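Local coordinates for metagenomic carboxyl esterase MGS0156 (Uncultured organism, PDB 5D8M), which probably hydrolyses carboxylic esters, as a carboxyl esterase whose central parallel sheet resembles that of alpha/beta hydrolases, at residues A85-V90 / T151-T156; V182-A187 / Y246-F251. All blocks are in the same frame, centred on the assembly; numbering follows the deposited sequence.

In the fold
The two contacts lie in series along the chain, their centres about 16 Å apart, and belong to one parallel sheet. Interaction 1 joins strands 87-92 and 151-157 and interaction 2 joins strands 178-184 and 244-248, while the middle pair, 151-157 and 178-184, are themselves neighbours. Probable hydrogen bonds stitch them together: Phe154 O to Val182 N at 2.8 Å and Thr156 O to Val184 N, also 2.8 Å. Interaction 2 is centred about 4 Å from the chain's centre, interaction 1 about 15 Å. Only Ser158 separates strand 151-157 from helix 159-170, consistent with the nucleophile elbow of alpha/beta hydrolases, so the C-terminal ends of both contacts probably lead toward the active site.

Interaction 1 of 2, residues A85-V90 / T151-T156; sequences AGIRLV and TIVFVT
Val90 CG1 meets the Phe154 ring obliquely, near CD1 and CE1, and lies 3.7 Å from Phe154 CE1; Val164 of helix 159-170 also touches the Phe154 side chain. Val90 places CG1 anti to its backbone N (chi1 -176°), leaving CG2 to lean on Ile152, with Val90 CG2 3.9 Å from Ile152 CG2. With an alanine here CG1 and CG2 are gone, which is likely to leave a gap between the Phe154 ring and Ile152 and give the ring freedom to turn. Arg88, the other flat group, shares this sheet face, but its guanidinium leads off to a salt bridge with Asp150 and a hydrogen bond to Thr122.

The reverse face carries Ile87, Leu89, Thr151 and Val153. Ile87 CG2 reaches Val153 CG2 at 3.8 Å, whereas Leu89 lies alongside Val153, both pointing the same way, with Leu89 CD2 4.1 Å from Val153 CB; Leu328 of helix 324-338 packs on Leu89. Five backbone bonds fix the parallel register, among them Val153 N to Arg88 O (2.9 Å, 170° at the hydrogen) and Val155 N to Val90 O (2.8 Å).

Near the start of the pair, a water 2.9 Å from both Ala85 O and Thr151 OG1 bridges them, with a second, less certain water beside it. The chemistry therefore changes along the ladder, from water-mediated polar contact at Ala85 to buried aliphatic and aromatic packing around Val90.

Interaction 2 of 2, residues V182-A187 / Y246-F251; sequences VSVAGA and YSLAAF
Ser183 pairs with Ser247 in a parallel bridge, and its short side chain can be traced from carbon to oxygen. Its CB lies 3.7 Å from Tyr246 O and also touches the hydroxyl oxygen of Ser247, which itself bonds to the backbone N of Ile286. From CB, the Ser183 hydroxyl extends anti to the backbone N (chi1 -174°), and this direction brings OG to a water at 2.7 Å, to which it donates. The same water accepts from Gly186 N and donates to Leu248 O at 2.8 Å, linking the serine, Gly186 and the adjacent parallel strand. Leu248 O is thereby gripped twice, its second donor being Ala185 N at 3.0 Å. Gly186 suits the site sterically, because a CB there would fall about 1.9 Å from Ser183 OG.

Two further backbone bonds tie the strands: Ser183 N donates to Tyr246 O (2.7 Å, 174° at the hydrogen), and Ser183 O receives Leu248 N at 2.8 Å. On the other sheet face, Val182 CG2 crosses over to Tyr246 CD1 at 4.0 Å, while the Tyr246 hydroxyl continues to Asp338.

Ile331 of helix 324-338 packs against both Val182 and Leu248 on that face, Leu292 of strand 290-293 touches Tyr246 and Leu248, and strand 151-157 flanks Val184 through Val155, setting the pair deep inside the parallel sheet.

Interaction 1 of 2, residues A85-V90 / T151-T156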
# COMPACT_ATOMS: atom_id res chain seq x y z
N ALA A 85 -19.77 7.59 10.85
CA ALA A 85 -20.06 6.31 10.18
C ALA A 85 -19.61 5.05 10.94
O ALA A 85 -19.95 3.93 10.57
CB ALA A 85 -19.44 6.31 8.79
N GLY A 86 -18.81 5.20 11.99
CA GLY A 86 -18.29 4.03 12.69
C GLY A 86 -17.29 3.22 11.86
O GLY A 86 -17.19 2.01 12.01
N ILE A 87 -16.55 3.89 10.99
CA ILE A 87 -15.54 3.22 10.17
C ILE A 87 -14.25 3.06 10.98
O ILE A 87 -13.85 3.97 11.68
CB ILE A 87 -15.27 3.99 8.86
CG1 ILE A 87 -16.48 3.86 7.94
CG2 ILE A 87 -13.98 3.49 8.15
CD1 ILE A 87 -16.36 4.61 6.63
N ARG A 88 -13.65 1.88 10.89
CA ARG A 88 -12.34 1.63 11.45
C ARG A 88 -11.36 1.26 10.33
O ARG A 88 -11.61 0.35 9.56
CB ARG A 88 -12.38 0.51 12.49
CG ARG A 88 -10.98 0.13 13.00
CD ARG A 88 -11.08 -0.94 14.08
NE ARG A 88 -11.89 -0.50 15.22
CZ ARG A 88 -11.42 0.20 16.24
NH1 ARG A 88 -10.14 0.55 16.30
NH2 ARG A 88 -12.24 0.56 17.20
N LEU A 89 -10.27 2.01 10.26
CA LEU A 89 -9.19 1.74 9.35
C LEU A 89 -8.26 0.71 10.01
O LEU A 89 -7.69 0.96 11.07
CB LEU A 89 -8.43 3.03 9.02
CG LEU A 89 -9.28 4.23 8.60
CD1 LEU A 89 -8.40 5.48 8.43
CD2 LEU A 89 -10.07 3.93 7.33
N VAL A 90 -8.17 -0.45 9.39
CA VAL A 90 -7.26 -1.50 9.82
C VAL A 90 -6.01 -1.42 8.95
O VAL A 90 -6.05 -1.74 7.76
CB VAL A 90 -7.92 -2.88 9.73
CG1 VAL A 90 -6.97 -3.94 10.28
CG2 VAL A 90 -9.26 -2.87 10.53
N THR A 151 -17.40 -0.57 10.83
CA THR A 151 -17.23 -0.86 9.42
C THR A 151 -15.74 -0.98 9.09
O THR A 151 -14.97 -0.02 9.24
CB THR A 151 -17.93 0.19 8.54
OG1 THR A 151 -19.33 0.20 8.85
CG2 THR A 151 -17.76 -0.15 7.09
N ILE A 152 -15.32 -2.17 8.69
CA ILE A 152 -13.91 -2.49 8.53
C ILE A 152 -13.38 -2.06 7.15
O ILE A 152 -13.87 -2.53 6.12
CB ILE A 152 -13.66 -3.99 8.74
CG1 ILE A 152 -14.05 -4.39 10.16
CG2 ILE A 152 -12.21 -4.34 8.44
CD1 ILE A 152 -13.24 -3.65 11.25
N VAL A 153 -12.41 -1.15 7.16
CA VAL A 153 -11.74 -0.72 5.94
C VAL A 153 -10.24 -0.95 6.08
O VAL A 153 -9.57 -0.24 6.83
CB VAL A 153 -12.04 0.77 5.63
CG1 VAL A 153 -11.19 1.25 4.42
CG2 VAL A 153 -13.53 0.96 5.38
N PHE A 154 -9.71 -1.94 5.38
CA PHE A 154 -8.27 -2.18 5.40
C PHE A 154 -7.57 -1.06 4.64
O PHE A 154 -8.02 -0.66 3.57
CB PHE A 154 -7.90 -3.53 4.76
CG PHE A 154 -8.26 -4.73 5.62
CD1 PHE A 154 -7.44 -5.10 6.67
CD2 PHE A 154 -9.41 -5.48 5.36
CE1 PHE A 154 -7.74 -6.21 7.46
CE2 PHE A 154 -9.71 -6.59 6.16
CZ PHE A 154 -8.87 -6.96 7.20
N VAL A 155 -6.48 -0.56 5.22
CA VAL A 155 -5.56 0.32 4.51
C VAL A 155 -4.19 -0.32 4.62
O VAL A 155 -3.66 -0.47 5.72
CB VAL A 155 -5.54 1.73 5.09
CG1 VAL A 155 -4.59 2.61 4.29
CG2 VAL A 155 -6.97 2.32 5.07
N THR A 156 -3.67 -0.75 3.48
CA THR A 156 -2.54 -1.66 3.46
C THR A 156 -1.39 -1.04 2.70
O THR A 156 -1.62 -0.16 1.86
CB THR A 156 -2.95 -3.02 2.79
OG1 THR A 156 -3.28 -2.81 1.40
CG2 THR A 156 -4.20 -3.59 3.45
O HOH W 1 -20.39 1.00 11.24
O HOH W 2 -20.84 2.56 8.13

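Interaction 2 of 2, residues V182-A187 / Y246-F251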
# COMPACT_ATOMS: atom_id res chain seq x y z
N VAL A 182 -8.12 -0.93 0.80
CA VAL A 182 -7.38 0.10 0.10
C VAL A 182 -5.92 -0.30 0.05
O VAL A 182 -5.31 -0.56 1.08
CB VAL A 182 -7.50 1.46 0.78
CG1 VAL A 182 -6.73 2.50 -0.02
CG2 VAL A 182 -8.98 1.84 0.91
N SER A 183 -5.39 -0.37 -1.15
CA SER A 183 -3.99 -0.67 -1.37
C SER A 183 -3.19 0.63 -1.56
O SER A 183 -3.52 1.42 -2.46
CB SER A 183 -3.87 -1.57 -2.62
OG SER A 183 -2.54 -2.02 -2.82
N VAL A 184 -2.16 0.84 -0.75
CA VAL A 184 -1.25 1.96 -0.89
C VAL A 184 0.15 1.45 -1.24
O VAL A 184 0.82 0.85 -0.40
CB VAL A 184 -1.19 2.79 0.42
CG1 VAL A 184 -0.35 4.03 0.23
CG2 VAL A 184 -2.63 3.16 0.89
N ALA A 185 0.59 1.68 -2.48
CA ALA A 185 1.80 1.07 -3.00
C ALA A 185 1.81 -0.44 -2.69
O ALA A 185 2.83 -1.00 -2.29
CB ALA A 185 3.04 1.75 -2.41
N GLY A 186 0.67 -1.08 -2.88
CA GLY A 186 0.57 -2.50 -2.63
C GLY A 186 1.23 -3.31 -3.71
O GLY A 186 1.14 -2.99 -4.89
N ALA A 187 1.89 -4.39 -3.32
CA ALA A 187 2.62 -5.23 -4.26
C ALA A 187 1.69 -6.24 -4.91
O ALA A 187 1.90 -7.45 -4.80
CB ALA A 187 3.78 -5.96 -3.54
N TYR A 246 -9.71 -0.57 -3.63
CA TYR A 246 -9.24 0.74 -4.05
C TYR A 246 -7.73 0.72 -4.07
O TYR A 246 -7.11 0.10 -3.20
CB TYR A 246 -9.73 1.85 -3.10
CG TYR A 246 -11.22 1.82 -2.81
CD1 TYR A 246 -11.74 1.00 -1.82
CD2 TYR A 246 -12.10 2.65 -3.51
CE1 TYR A 246 -13.12 0.98 -1.54
CE2 TYR A 246 -13.46 2.64 -3.24
CZ TYR A 246 -13.96 1.80 -2.25
OH TYR A 246 -15.29 1.80 -1.97
N SER A 247 -7.12 1.43 -5.02
CA SER A 247 -5.66 1.39 -5.10
C SER A 247 -5.06 2.78 -5.36
O SER A 247 -5.61 3.57 -6.17
CB SER A 247 -5.21 0.43 -6.23
OG SER A 247 -5.71 -0.89 -6.02
N LEU A 248 -3.95 3.02 -4.69
CA LEU A 248 -3.05 4.15 -4.92
C LEU A 248 -1.71 3.58 -5.32
O LEU A 248 -1.20 2.68 -4.65
CB LEU A 248 -2.91 5.01 -3.67
CG LEU A 248 -4.15 5.82 -3.29
CD1 LEU A 248 -4.12 6.11 -1.79
CD2 LEU A 248 -4.17 7.13 -4.06
N ALA A 249 -1.15 4.05 -6.43
CA ALA A 249 0.16 3.60 -6.87
C ALA A 249 1.17 4.76 -6.87
O ALA A 249 1.06 5.69 -7.66
CB ALA A 249 0.06 2.97 -8.26
N ALA A 250 2.15 4.71 -5.97
CA ALA A 250 3.09 5.82 -5.82
C ALA A 250 4.25 5.76 -6.81
O ALA A 250 4.67 4.67 -7.25
CB ALA A 250 3.63 5.85 -4.40
N PHE A 251 4.75 6.94 -7.18
CA PHE A 251 6.07 7.08 -7.75
C PHE A 251 6.52 8.52 -7.60
O PHE A 251 5.69 9.42 -7.51
CB PHE A 251 6.11 6.62 -9.22
CG PHE A 251 5.28 7.47 -10.17
CD1 PHE A 251 3.95 7.15 -10.44
CD2 PHE A 251 5.85 8.55 -10.82
CE1 PHE A 251 3.20 7.91 -11.33
CE2 PHE A 251 5.11 9.31 -11.72
CZ PHE A 251 3.79 8.99 -11.98
O HOH W 3 -1.52 -0.09 -4.43